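Local coordinates for putative glycoside hydrolase (Bacteroides thetaiotaomicron VPI-5482, PDB 3HBZ), which binds calcium ions and may act in carbohydrate metabolism, possibly as a glycoside hydrolase, at residues A97-F102 and E333-Y338; P210-G215 and Y283-F288; A10-C15 and Y74-A79; N31-F36 and Y87-I92. One frame throughout, in Å; residues are numbered along the deposited sequence.

How the contacts relate
From the N terminus, segment 10-15 opens contact 3 and 31-36 opens contact 4; both close later, at 74-79 and then 87-92, so the two loops cross along the chain. They tie the first strands into a small N-terminal region of two packed beta sheets: strands 72-77 and 84-92 are neighbours in one sheet, and Tyr-87 joins the two contacts. Residues 97-102 then open contact 1, which closes only near the C terminus at 333-338, a loop that encloses the whole of contact 2 (210-215 with 283-288). Contacts 1 and 2 touch, because strand 328-338 lies beside strand 210-220. Contacts 3 and 1 lie on opposite sides of the chain's centre.

Contact 1: A97-F102 and E333-Y338; sequences ATIYNF and EVELIY. With NA (sodium ion), chain D; CA (calcium ion), chain B.
The carbonyl oxygen of Thr-98 is approached by two donors of the facing strand: the N of Leu-336 at 2.8 Å in a true hydrogen bond, and the CA of Glu-335 at 3.3 Å in a weaker CA-H...O contact. Two residues on, Tyr-100 and Val-334 form an antiparallel hydrogen-bonded pair, N to O and O to N. Their side chains share a buried face. With CG beside its own backbone N (chi1 -43°), Tyr-100 lays CD2 3.7 Å from CG1 of Val-334, while its OH, beside Leu-336 CB, donates to Ala-97 O at 2.8 Å. A branched valine suits the spot, since its other methyl, CG2, meets the edge of the Phe-102 ring at CE2, 3.8 Å away. A phenylalanine in place of Tyr-100 would probably leave the Ala-97 carbonyl without this donor and the residues leading into the strand less firmly held. Ile-99 O binds a sodium ion at 2.4 Å, with Glu-116 as a second protein ligand. Asn-101 O is 2.4 Å from calcium, and Asn-101 OD1 accepts a hydrogen bond from a water that is itself bound to the calcium. This short antiparallel bridge thus leads into a calcium site completed by Glu-103, Thr-155, Lys-157 and Asp-332.

Contact 2: P210-G215 and Y283-F288; sequences PTYLAG and YFKLPF
Gly-215 lies flat under the ring of Phe-284, its CA 3.9 Å from the ring centroid in a CH-pi contact. Glycine suits the place because a beta carbon here would come too close to CZ. The ring is brought over the glycine by a first torsion of 59°, which sets CG between the backbone N and the carbonyl carbon. An alanine in place of Phe-284 is likely to leave Gly-215 without its cover and to open a gap beside Leu-213. At the far end Pro-210 presses CB over the centre of the Phe-288 ring, 3.8 Å from its centroid. Between them the strands pair antiparallel, Leu-213 and Leu-286 exchanging both backbone bonds, and Thr-211 with Tyr-212 forms a classic beta bulge opposite Ile-337 of the next strand. On the face of Ala-214, extended Lys-285 reaches over the Tyr-212 ring, NZ standing 4.9 Å above its centroid as a cation-pi pair. NZ also bonds a hexaethylene glycol, probably a crystallisation additive. Behind the phenylalanine face, Ile-241 of strand 240-247 backs both Leu-213 and Phe-284.

Contact 3: A10-C15 and Y74-A79; sequences ADILSC and YTVTAA. With NA (sodium ion), chain E.
Val-76 turns its two methyls to different neighbours on the segment 10-15. CG1, anti to the valine's own backbone N (chi1 179°), faces Ala-10, lying 3.5 Å from the carbonyl O and 3.9 Å from CB. CG2 meets Ile-12, whose side chain runs aslant to it and touches through CG1 at 3.8 Å. Small Ala-10 fits here because its CB is also pressed against Ala-78, the two CB atoms being 4.1 Å apart. The backbones do not pair directly; a water bridges them instead, accepting from Ala-10 N and donating to Val-76 O, the latter at 3.2 Å. The CB of Asp-11 points away from 74-79, and its carboxylate chelates through OD1 and OD2 a sodium ion that Asn-7 also binds, while OD1 accepts from Lys-85 NZ. Beyond the touching pair, Ile-12 and Val-76 share Ile-58 as a common apolar neighbour. Such side-chain packing, without strand-to-strand bonding, is consistent with two beta layers packed face to face, as in a beta sandwich: strand 12-16, paired with 49-52, lies against the sheet holding 72-77.

Contact 4: N31-F36 and Y87-I92; sequences NSINIF and YTVSVI. With CAC (cacodylate ion), chain G.
Ser-32 to Phe-36 run beside Thr-88 to Ile-92 as parallel strands of a five-stranded mixed sheet, their axes 21° apart. The ladder is the regular parallel one: Ile-33 donates to Thr-88 O and accepts from Ser-90 N, and Ile-35 does the same with Ser-90 O and Ile-92 N. Ile-92 carries the packing on one face. Its CB rests 3.7 Å from Phe-36 CD2, and CG2 touches the same ring carbon at 4.0 Å. CG1, beside the backbone N (chi1 -53°), leans over the ring off-centre, 3.8 Å from Phe-36 CE2. The tip, CD1, bends toward Asn-34 and ends 3.8 Å from its ND2. A branched chain suits this place, since it can meet ring and amide at once. The other face is lined by beta-branched residues: Ile-33 lies alongside Val-89, and Ile-35 extends CD1 to Val-89 CG1 at 3.7 Å, with Ile-12 and Cys-15 of strand 12-16 packed on these isoleucines. Where strand 32-36 begins, Tyr-87 lays CD2 against the Asn-31 carbonyl carbon, while its OH bonds Ile-12 N and Lys-85 NZ. The amide of Asn-31 turns back to Lys-86 O through ND2, and its backbone N donates to O1 of a cacodylate ion, likely carried over from the crystallisation solution, at 2.8 Å, with a bent N-H...O1 angle of 140°.

Contact 1: A97-F102 and E333-Y338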
loop_
_atom_site.group_PDB
_atom_site.type_symbol
_atom_site.label_atom_id
_atom_site.label_comp_id
_atom_site.label_asym_id
_atom_site.label_seq_id
_atom_site.Cartn_x
_atom_site.Cartn_y
_atom_site.Cartn_z
ATOM N N ALA A 97 10.103 -7.764 3.143
ATOM C CA ALA A 97 10.867 -8.085 1.924
ATOM C C ALA A 97 11.649 -6.829 1.539
ATOM O O ALA A 97 11.175 -5.723 1.794
ATOM C CB ALA A 97 9.881 -8.448 0.773
ATOM N N THR A 98 12.816 -7.002 0.914
ATOM C CA THR A 98 13.695 -5.865 0.552
ATOM C C THR A 98 14.221 -5.870 -0.899
ATOM O O THR A 98 14.986 -4.977 -1.271
ATOM C CB THR A 98 14.922 -5.769 1.494
ATOM O OG1 THR A 98 15.813 -6.879 1.273
ATOM C CG2 THR A 98 14.475 -5.704 2.962
ATOM N N ILE A 99 13.807 -6.855 -1.695
ATOM C CA ILE A 99 14.261 -6.995 -3.083
ATOM C C ILE A 99 13.021 -7.040 -3.954
ATOM O O ILE A 99 12.210 -7.943 -3.806
ATOM C CB ILE A 99 15.106 -8.284 -3.295
ATOM C CG1 ILE A 99 16.322 -8.316 -2.361
ATOM C CG2 ILE A 99 15.526 -8.458 -4.774
ATOM C CD1 ILE A 99 17.486 -7.497 -2.795
ATOM N N TYR A 100 12.878 -6.086 -4.873
ATOM C CA TYR A 100 11.618 -5.895 -5.600
ATOM C C TYR A 100 11.837 -5.932 -7.098
ATOM O O TYR A 100 12.409 -5.010 -7.662
ATOM C CB TYR A 100 11.014 -4.546 -5.228
ATOM C CG TYR A 100 11.078 -4.240 -3.747
ATOM C CD1 TYR A 100 10.515 -5.098 -2.822
ATOM C CD2 TYR A 100 11.704 -3.094 -3.283
ATOM C CE1 TYR A 100 10.570 -4.829 -1.469
ATOM C CE2 TYR A 100 11.781 -2.816 -1.930
ATOM C CZ TYR A 100 11.201 -3.666 -1.024
ATOM O OH TYR A 100 11.259 -3.360 0.329
ATOM N N ASN A 101 11.360 -6.988 -7.744
ATOM C CA ASN A 101 11.511 -7.141 -9.189
ATOM C C ASN A 101 10.193 -6.941 -9.969
ATOM O O ASN A 101 10.163 -6.959 -11.197
ATOM C CB ASN A 101 12.133 -8.515 -9.473
ATOM C CG ASN A 101 13.648 -8.535 -9.205
ATOM O OD1 ASN A 101 14.402 -7.836 -9.849
ATOM N ND2 ASN A 101 14.079 -9.345 -8.266
ATOM N N PHE A 102 9.104 -6.768 -9.228
ATOM C CA PHE A 102 7.800 -6.435 -9.773
ATOM C C PHE A 102 7.255 -7.447 -10.769
ATOM O O PHE A 102 6.536 -7.071 -11.706
ATOM C CB PHE A 102 7.824 -4.992 -10.307
ATOM C CG PHE A 102 8.180 -3.995 -9.236
ATOM C CD1 PHE A 102 7.252 -3.663 -8.279
ATOM C CD2 PHE A 102 9.474 -3.527 -9.077
ATOM C CE1 PHE A 102 7.589 -2.809 -7.233
ATOM C CE2 PHE A 102 9.796 -2.674 -8.034
ATOM C CZ PHE A 102 8.838 -2.330 -7.120
ATOM N N GLU A 333 13.702 -3.346 -10.480
ATOM C CA GLU A 333 14.945 -3.778 -9.799
ATOM C C GLU A 333 15.288 -2.895 -8.591
ATOM O O GLU A 333 16.389 -2.337 -8.490
ATOM C CB GLU A 333 16.122 -3.800 -10.782
ATOM C CG GLU A 333 15.970 -4.803 -11.901
ATOM C CD GLU A 333 17.212 -4.932 -12.804
ATOM O OE1 GLU A 333 18.236 -4.257 -12.553
ATOM O OE2 GLU A 333 17.167 -5.737 -13.770
ATOM N N VAL A 334 14.360 -2.782 -7.651
ATOM C CA VAL A 334 14.574 -1.890 -6.530
ATOM C C VAL A 334 15.069 -2.734 -5.371
ATOM O O VAL A 334 14.670 -3.889 -5.219
ATOM C CB VAL A 334 13.247 -1.150 -6.110
ATOM C CG1 VAL A 334 13.453 -0.261 -4.899
ATOM C CG2 VAL A 334 12.732 -0.328 -7.266
ATOM N N GLU A 335 15.878 -2.116 -4.518
ATOM C CA GLU A 335 16.335 -2.752 -3.308
ATOM C C GLU A 335 16.291 -1.804 -2.121
ATOM O O GLU A 335 16.784 -0.680 -2.181
ATOM C CB GLU A 335 17.781 -3.293 -3.500
ATOM C CG GLU A 335 18.156 -4.149 -2.356
ATOM C CD GLU A 335 19.478 -4.873 -2.506
ATOM O OE1 GLU A 335 20.195 -4.646 -3.505
ATOM O OE2 GLU A 335 19.774 -5.677 -1.593
ATOM N N LEU A 336 15.745 -2.273 -1.011
ATOM C CA LEU A 336 15.958 -1.606 0.284
ATOM C C LEU A 336 17.230 -2.172 0.940
ATOM O O LEU A 336 17.255 -3.320 1.418
ATOM C CB LEU A 336 14.722 -1.821 1.172
ATOM C CG LEU A 336 14.791 -1.153 2.541
ATOM C CD1 LEU A 336 15.026 0.358 2.418
ATOM C CD2 LEU A 336 13.491 -1.521 3.348
ATOM N N ILE A 337 18.303 -1.382 0.935
ATOM C CA ILE A 337 19.602 -1.816 1.462
ATOM C C ILE A 337 19.688 -1.350 2.915
ATOM O O ILE A 337 19.377 -0.194 3.224
ATOM C CB ILE A 337 20.792 -1.218 0.628
ATOM C CG1 ILE A 337 20.661 -1.640 -0.861
ATOM C CG2 ILE A 337 22.197 -1.653 1.200
ATOM C CD1 ILE A 337 21.491 -0.789 -1.849
ATOM N N TYR A 338 20.082 -2.265 3.785
ATOM C CA TYR A 338 20.228 -2.002 5.210
ATOM C C TYR A 338 21.590 -2.468 5.772
ATOM O O TYR A 338 22.312 -3.290 5.173
ATOM C CB TYR A 338 19.093 -2.665 5.984
ATOM C CG TYR A 338 18.962 -4.155 5.818
ATOM C CD1 TYR A 338 19.675 -5.024 6.633
ATOM C CD2 TYR A 338 18.118 -4.697 4.846
ATOM C CE1 TYR A 338 19.559 -6.408 6.501
ATOM C CE2 TYR A 338 17.979 -6.088 4.713
ATOM C CZ TYR A 338 18.705 -6.926 5.552
ATOM O OH TYR A 338 18.604 -8.275 5.440
HETATM NA NA NA D . 10.995 -9.960 -3.439
HETATM CA CA CA B . 11.392 -6.800 -13.239
HETATM O O HOH W 1 13.522 -7.464 -12.437
HETATM O O HOH W 2 10.450 -9.203 -6.075
HETATM O O HOH W 3 9.387 -11.709 -4.414
HETATM O O HOH W 4 13.136 -11.356 -4.502
HETATM O O HOH W 5 10.594 -11.174 -1.686
#

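Contact 2: P210-G215 and Y283-F288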
loop_
_atom_site.group_PDB
_atom_site.type_symbol
_atom_site.label_atom_id
_atom_site.label_comp_id
_atom_site.label_asym_id
_atom_site.label_seq_id
_atom_site.Cartn_x
_atom_site.Cartn_y
_atom_site.Cartn_z
ATOM N N PRO A 210 17.878 0.896 7.711
ATOM C CA PRO A 210 18.001 1.094 6.303
ATOM C C PRO A 210 19.027 2.188 6.008
ATOM O O PRO A 210 19.061 3.209 6.710
ATOM C CB PRO A 210 16.580 1.489 5.895
ATOM C CG PRO A 210 16.032 2.160 7.036
ATOM C CD PRO A 210 16.657 1.529 8.242
ATOM N N THR A 211 19.854 1.959 4.990
ATOM C CA THR A 211 20.896 2.904 4.580
ATOM C C THR A 211 20.716 3.520 3.184
ATOM O O THR A 211 21.096 4.689 2.976
ATOM C CB THR A 211 22.280 2.207 4.669
ATOM O OG1 THR A 211 22.207 0.962 3.980
ATOM C CG2 THR A 211 22.627 1.929 6.144
ATOM N N TYR A 212 20.132 2.766 2.238
ATOM C CA TYR A 212 19.899 3.265 0.869
ATOM C C TYR A 212 18.680 2.608 0.275
ATOM O O TYR A 212 18.364 1.455 0.626
ATOM C CB TYR A 212 21.059 2.917 -0.091
ATOM C CG TYR A 212 22.366 3.544 0.287
ATOM C CD1 TYR A 212 23.220 2.892 1.139
ATOM C CD2 TYR A 212 22.718 4.815 -0.156
ATOM C CE1 TYR A 212 24.403 3.454 1.542
ATOM C CE2 TYR A 212 23.945 5.397 0.235
ATOM C CZ TYR A 212 24.762 4.694 1.095
ATOM O OH TYR A 212 25.966 5.152 1.519
ATOM N N LEU A 213 17.970 3.371 -0.577
ATOM C CA LEU A 213 16.935 2.847 -1.467
ATOM C C LEU A 213 17.514 2.999 -2.886
ATOM O O LEU A 213 17.801 4.126 -3.311
ATOM C CB LEU A 213 15.662 3.682 -1.380
ATOM C CG LEU A 213 14.534 3.223 -2.331
ATOM C CD1 LEU A 213 14.082 1.796 -1.986
ATOM C CD2 LEU A 213 13.346 4.167 -2.241
ATOM N N ALA A 214 17.655 1.889 -3.606
ATOM C CA ALA A 214 18.287 1.861 -4.916
ATOM C C ALA A 214 17.354 1.186 -5.909
ATOM O O ALA A 214 16.507 0.415 -5.506
ATOM C CB ALA A 214 19.653 1.098 -4.856
ATOM N N GLY A 215 17.478 1.545 -7.187
ATOM C CA GLY A 215 16.730 0.894 -8.244
ATOM C C GLY A 215 16.832 1.633 -9.542
ATOM O O GLY A 215 17.692 2.504 -9.691
ATOM N N TYR A 283 19.599 4.734 -12.948
ATOM C CA TYR A 283 19.849 4.241 -11.615
ATOM C C TYR A 283 19.636 5.337 -10.587
ATOM O O TYR A 283 19.987 6.492 -10.844
ATOM C CB TYR A 283 21.302 3.778 -11.511
ATOM C CG TYR A 283 21.672 3.092 -10.221
ATOM C CD1 TYR A 283 21.006 1.940 -9.806
ATOM C CD2 TYR A 283 22.734 3.563 -9.428
ATOM C CE1 TYR A 283 21.373 1.277 -8.621
ATOM C CE2 TYR A 283 23.111 2.906 -8.258
ATOM C CZ TYR A 283 22.433 1.764 -7.865
ATOM O OH TYR A 283 22.797 1.119 -6.707
ATOM N N PHE A 284 19.009 4.989 -9.458
ATOM C CA PHE A 284 18.961 5.872 -8.322
ATOM C C PHE A 284 19.494 5.139 -7.115
ATOM O O PHE A 284 19.350 3.923 -6.990
ATOM C CB PHE A 284 17.559 6.433 -8.077
ATOM C CG PHE A 284 16.498 5.413 -7.826
ATOM C CD1 PHE A 284 16.212 4.979 -6.535
ATOM C CD2 PHE A 284 15.704 4.956 -8.855
ATOM C CE1 PHE A 284 15.205 4.068 -6.301
ATOM C CE2 PHE A 284 14.684 4.043 -8.615
ATOM C CZ PHE A 284 14.423 3.614 -7.336
ATOM N N LYS A 285 20.138 5.877 -6.230
ATOM C CA LYS A 285 20.628 5.299 -4.987
ATOM C C LYS A 285 20.529 6.337 -3.904
ATOM O O LYS A 285 21.396 7.167 -3.761
ATOM C CB LYS A 285 22.050 4.784 -5.154
ATOM C CG LYS A 285 22.627 4.113 -3.904
ATOM C CD LYS A 285 24.003 3.552 -4.214
ATOM C CE LYS A 285 24.695 3.073 -2.963
ATOM N NZ LYS A 285 26.041 2.497 -3.243
ATOM N N LEU A 286 19.461 6.260 -3.127
ATOM C CA LEU A 286 19.053 7.340 -2.252
ATOM C C LEU A 286 19.492 7.039 -0.845
ATOM O O LEU A 286 19.010 6.097 -0.264
ATOM C CB LEU A 286 17.536 7.469 -2.296
ATOM C CG LEU A 286 16.953 7.521 -3.709
ATOM C CD1 LEU A 286 15.425 7.572 -3.583
ATOM C CD2 LEU A 286 17.548 8.680 -4.550
ATOM N N PRO A 287 20.400 7.852 -0.285
ATOM C CA PRO A 287 20.753 7.606 1.092
ATOM C C PRO A 287 19.653 7.982 2.075
ATOM O O PRO A 287 18.962 9.007 1.906
ATOM C CB PRO A 287 21.995 8.477 1.309
ATOM C CG PRO A 287 21.851 9.592 0.318
ATOM C CD PRO A 287 21.054 9.052 -0.837
ATOM N N PHE A 288 19.491 7.150 3.106
ATOM C CA PHE A 288 18.633 7.530 4.219
ATOM C C PHE A 288 19.371 8.583 5.059
ATOM O O PHE A 288 20.539 8.421 5.382
ATOM C CB PHE A 288 18.261 6.305 5.065
ATOM C CG PHE A 288 17.086 5.515 4.502
ATOM C CD1 PHE A 288 17.274 4.630 3.452
ATOM C CD2 PHE A 288 15.829 5.636 5.047
ATOM C CE1 PHE A 288 16.245 3.900 2.954
ATOM C CE2 PHE A 288 14.778 4.891 4.542
ATOM C CZ PHE A 288 15.004 4.031 3.486
HETATM O O HOH W 6 22.402 6.736 4.403
#

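Contact 3: A10-C15 and Y74-A79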
loop_
_atom_site.group_PDB
_atom_site.type_symbol
_atom_site.label_atom_id
_atom_site.label_comp_id
_atom_site.label_asym_id
_atom_site.label_seq_id
_atom_site.Cartn_x
_atom_site.Cartn_y
_atom_site.Cartn_z
ATOM N N ALA A 10 -22.222 -9.075 3.986
ATOM C CA ALA A 10 -21.736 -8.901 5.290
ATOM C C ALA A 10 -20.199 -9.102 5.411
ATOM O O ALA A 10 -19.550 -9.923 4.740
ATOM C CB ALA A 10 -22.487 -9.773 6.222
ATOM N N ASP A 11 -19.632 -8.265 6.254
ATOM C CA ASP A 11 -18.215 -8.078 6.321
ATOM C C ASP A 11 -17.636 -8.616 7.609
ATOM O O ASP A 11 -18.296 -8.661 8.648
ATOM C CB ASP A 11 -17.907 -6.594 6.234
ATOM C CG ASP A 11 -18.425 -5.973 4.945
ATOM O OD1 ASP A 11 -18.331 -6.581 3.862
ATOM O OD2 ASP A 11 -18.969 -4.891 5.015
ATOM N N ILE A 12 -16.361 -8.958 7.531
ATOM C CA ILE A 12 -15.502 -9.002 8.695
ATOM C C ILE A 12 -15.084 -7.582 8.961
ATOM O O ILE A 12 -14.489 -6.966 8.101
ATOM C CB ILE A 12 -14.253 -9.841 8.434
ATOM C CG1 ILE A 12 -14.650 -11.328 8.252
ATOM C CG2 ILE A 12 -13.280 -9.711 9.592
ATOM C CD1 ILE A 12 -13.462 -12.261 7.871
ATOM N N LEU A 13 -15.366 -7.087 10.157
ATOM C CA LEU A 13 -15.077 -5.691 10.514
ATOM C C LEU A 13 -13.818 -5.549 11.315
ATOM O O LEU A 13 -13.281 -4.476 11.392
ATOM C CB LEU A 13 -16.253 -5.077 11.278
ATOM C CG LEU A 13 -17.567 -5.017 10.507
ATOM C CD1 LEU A 13 -18.671 -4.580 11.482
ATOM C CD2 LEU A 13 -17.413 -4.042 9.297
ATOM N N SER A 14 -13.342 -6.621 11.942
ATOM C CA SER A 14 -12.055 -6.588 12.664
ATOM C C SER A 14 -11.523 -7.975 12.846
ATOM O O SER A 14 -12.266 -8.943 12.728
ATOM C CB SER A 14 -12.180 -5.905 14.059
ATOM O OG SER A 14 -12.879 -6.728 15.015
ATOM N N CYS A 15 -10.241 -8.047 13.177
ATOM C CA CYS A 15 -9.544 -9.328 13.387
ATOM C C CYS A 15 -8.555 -9.156 14.482
ATOM O O CYS A 15 -7.843 -8.160 14.490
ATOM C CB CYS A 15 -8.768 -9.699 12.132
ATOM S SG CYS A 15 -7.954 -11.266 12.196
ATOM N N TYR A 74 -12.475 -18.197 4.872
ATOM C CA TYR A 74 -13.684 -18.165 5.656
ATOM C C TYR A 74 -14.811 -17.582 4.823
ATOM O O TYR A 74 -14.592 -16.674 4.025
ATOM C CB TYR A 74 -13.531 -17.229 6.867
ATOM C CG TYR A 74 -12.463 -17.594 7.901
ATOM C CD1 TYR A 74 -11.117 -17.434 7.631
ATOM C CD2 TYR A 74 -12.813 -18.042 9.174
ATOM C CE1 TYR A 74 -10.138 -17.716 8.598
ATOM C CE2 TYR A 74 -11.850 -18.336 10.137
ATOM C CZ TYR A 74 -10.515 -18.160 9.849
ATOM O OH TYR A 74 -9.564 -18.450 10.784
ATOM N N THR A 75 -16.025 -18.056 5.055
ATOM C CA THR A 75 -17.211 -17.492 4.412
ATOM C C THR A 75 -18.136 -16.837 5.445
ATOM O O THR A 75 -18.523 -17.460 6.414
ATOM C CB THR A 75 -17.961 -18.626 3.637
ATOM O OG1 THR A 75 -17.101 -19.078 2.612
ATOM C CG2 THR A 75 -19.252 -18.159 2.999
ATOM N N VAL A 76 -18.492 -15.591 5.179
ATOM C CA VAL A 76 -19.431 -14.828 5.970
ATOM C C VAL A 76 -20.754 -14.839 5.203
ATOM O O VAL A 76 -20.805 -14.560 4.000
ATOM C CB VAL A 76 -18.947 -13.407 6.161
ATOM C CG1 VAL A 76 -19.930 -12.596 6.967
ATOM C CG2 VAL A 76 -17.539 -13.390 6.829
ATOM N N THR A 77 -21.814 -15.223 5.909
ATOM C CA THR A 77 -23.159 -15.211 5.389
ATOM C C THR A 77 -23.940 -14.162 6.135
ATOM O O THR A 77 -23.909 -14.145 7.377
ATOM C CB THR A 77 -23.829 -16.571 5.608
ATOM O OG1 THR A 77 -23.018 -17.583 4.999
ATOM C CG2 THR A 77 -25.265 -16.574 5.012
ATOM N N ALA A 78 -24.625 -13.300 5.377
ATOM C CA ALA A 78 -25.514 -12.310 5.971
ATOM C C ALA A 78 -26.666 -12.972 6.668
ATOM O O ALA A 78 -26.949 -14.172 6.461
ATOM C CB ALA A 78 -26.033 -11.281 4.928
ATOM N N ALA A 79 -27.307 -12.160 7.506
ATOM C CA ALA A 79 -28.464 -12.538 8.299
ATOM C C ALA A 79 -29.499 -13.150 7.437
ATOM O O ALA A 79 -30.122 -14.104 7.854
ATOM C CB ALA A 79 -29.066 -11.308 9.009
HETATM NA NA NA E . -19.968 -5.208 2.509
HETATM O O HOH W 7 -21.660 -11.529 3.555
HETATM O O HOH W 8 -18.521 -6.151 0.460
HETATM O O HOH W 9 -18.420 -3.806 2.747
#

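Contact 4: N31-F36 and Y87-I92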
loop_
_atom_site.group_PDB
_atom_site.type_symbol
_atom_site.label_atom_id
_atom_site.label_comp_id
_atom_site.label_asym_id
_atom_site.label_seq_id
_atom_site.Cartn_x
_atom_site.Cartn_y
_atom_site.Cartn_z
ATOM N N ASN A 31 -12.079 -8.621 0.472
ATOM C CA ASN A 31 -12.124 -10.083 0.499
ATOM C C ASN A 31 -10.847 -10.737 1.078
ATOM O O ASN A 31 -10.613 -11.922 0.854
ATOM C CB ASN A 31 -12.383 -10.663 -0.924
ATOM C CG ASN A 31 -13.742 -10.235 -1.525
ATOM O OD1 ASN A 31 -13.843 -9.168 -2.158
ATOM N ND2 ASN A 31 -14.777 -11.114 -1.400
ATOM N N SER A 32 -10.021 -9.970 1.779
ATOM C CA SER A 32 -8.780 -10.490 2.323
ATOM C C SER A 32 -8.423 -9.805 3.613
ATOM O O SER A 32 -8.782 -8.623 3.863
ATOM C CB SER A 32 -7.615 -10.371 1.326
ATOM O OG SER A 32 -7.177 -9.025 1.179
ATOM N N ILE A 33 -7.753 -10.581 4.448
ATOM C CA ILE A 33 -7.113 -10.088 5.672
ATOM C C ILE A 33 -5.654 -10.561 5.708
ATOM O O ILE A 33 -5.394 -11.719 5.438
ATOM C CB ILE A 33 -7.809 -10.595 6.899
ATOM C CG1 ILE A 33 -9.319 -10.305 6.804
ATOM C CG2 ILE A 33 -7.174 -9.935 8.187
ATOM C CD1 ILE A 33 -10.123 -10.538 8.043
ATOM N N ASN A 34 -4.718 -9.642 5.990
ATOM C CA ASN A 34 -3.310 -9.965 6.239
ATOM C C ASN A 34 -3.025 -9.627 7.699
ATOM O O ASN A 34 -3.205 -8.484 8.134
ATOM C CB ASN A 34 -2.346 -9.193 5.306
ATOM C CG ASN A 34 -2.239 -9.814 3.879
ATOM O OD1 ASN A 34 -3.195 -9.834 3.139
ATOM N ND2 ASN A 34 -1.082 -10.338 3.540
ATOM N N ILE A 35 -2.617 -10.640 8.442
ATOM C CA ILE A 35 -2.314 -10.557 9.864
ATOM C C ILE A 35 -0.784 -10.649 9.987
ATOM O O ILE A 35 -0.174 -11.495 9.364
ATOM C CB ILE A 35 -2.929 -11.767 10.596
ATOM C CG1 ILE A 35 -4.470 -11.731 10.451
ATOM C CG2 ILE A 35 -2.518 -11.782 12.086
ATOM C CD1 ILE A 35 -5.225 -12.983 10.927
ATOM N N PHE A 36 -0.169 -9.768 10.761
ATOM C CA PHE A 36 1.292 -9.745 10.899
ATOM C C PHE A 36 1.751 -10.134 12.315
ATOM O O PHE A 36 1.339 -9.516 13.310
ATOM C CB PHE A 36 1.854 -8.345 10.561
ATOM C CG PHE A 36 1.576 -7.895 9.137
ATOM C CD1 PHE A 36 0.334 -7.378 8.800
ATOM C CD2 PHE A 36 2.542 -7.991 8.161
ATOM C CE1 PHE A 36 0.081 -6.945 7.532
ATOM C CE2 PHE A 36 2.283 -7.548 6.858
ATOM C CZ PHE A 36 1.047 -7.066 6.548
ATOM N N TYR A 87 -13.573 -14.606 2.380
ATOM C CA TYR A 87 -12.343 -13.913 2.688
ATOM C C TYR A 87 -11.211 -14.913 2.707
ATOM O O TYR A 87 -11.398 -16.020 3.217
ATOM C CB TYR A 87 -12.436 -13.289 4.067
ATOM C CG TYR A 87 -13.239 -12.019 4.186
ATOM C CD1 TYR A 87 -14.607 -12.053 4.371
ATOM C CD2 TYR A 87 -12.609 -10.779 4.230
ATOM C CE1 TYR A 87 -15.332 -10.887 4.524
ATOM C CE2 TYR A 87 -13.325 -9.607 4.401
ATOM C CZ TYR A 87 -14.677 -9.671 4.583
ATOM O OH TYR A 87 -15.402 -8.520 4.713
ATOM N N THR A 88 -10.063 -14.510 2.159
ATOM C CA THR A 88 -8.795 -15.185 2.301
ATOM C C THR A 88 -7.987 -14.527 3.409
ATOM O O THR A 88 -7.628 -13.359 3.337
ATOM C CB THR A 88 -7.985 -15.124 0.994
ATOM O OG1 THR A 88 -8.741 -15.741 -0.055
ATOM C CG2 THR A 88 -6.617 -15.842 1.116
ATOM N N VAL A 89 -7.652 -15.307 4.428
ATOM C CA VAL A 89 -6.957 -14.794 5.584
ATOM C C VAL A 89 -5.569 -15.413 5.629
ATOM O O VAL A 89 -5.429 -16.644 5.654
ATOM C CB VAL A 89 -7.720 -15.102 6.861
ATOM C CG1 VAL A 89 -6.926 -14.619 8.141
ATOM C CG2 VAL A 89 -9.144 -14.446 6.794
ATOM N N SER A 90 -4.570 -14.534 5.604
ATOM C CA SER A 90 -3.179 -14.891 5.524
ATOM C C SER A 90 -2.456 -14.334 6.743
ATOM O O SER A 90 -2.822 -13.254 7.279
ATOM C CB SER A 90 -2.559 -14.283 4.257
ATOM O OG SER A 90 -3.146 -14.773 3.074
ATOM N N VAL A 91 -1.441 -15.070 7.173
ATOM C CA VAL A 91 -0.551 -14.637 8.256
ATOM C C VAL A 91 0.860 -14.458 7.699
ATOM O O VAL A 91 1.381 -15.349 7.048
ATOM C CB VAL A 91 -0.528 -15.653 9.433
ATOM C CG1 VAL A 91 0.538 -15.250 10.478
ATOM C CG2 VAL A 91 -1.919 -15.688 10.102
ATOM N N ILE A 92 1.435 -13.291 7.946
ATOM C CA ILE A 92 2.796 -12.953 7.542
ATOM C C ILE A 92 3.650 -13.055 8.796
ATOM O O ILE A 92 3.437 -12.309 9.751
ATOM C CB ILE A 92 2.885 -11.499 7.010
ATOM C CG1 ILE A 92 1.854 -11.221 5.897
ATOM C CG2 ILE A 92 4.274 -11.206 6.540
ATOM C CD1 ILE A 92 2.077 -12.048 4.711
HETATM AS AS CAC G . -10.264 -7.133 -2.878
HETATM O O1 CAC G . -10.047 -8.026 -1.404
HETATM O O2 CAC G . -10.555 -5.499 -2.286
HETATM C C1 CAC G . -8.510 -7.059 -3.739
HETATM C C2 CAC G . -11.737 -7.737 -4.059
HETATM O O HOH W 10 -9.091 -13.294 -1.757
#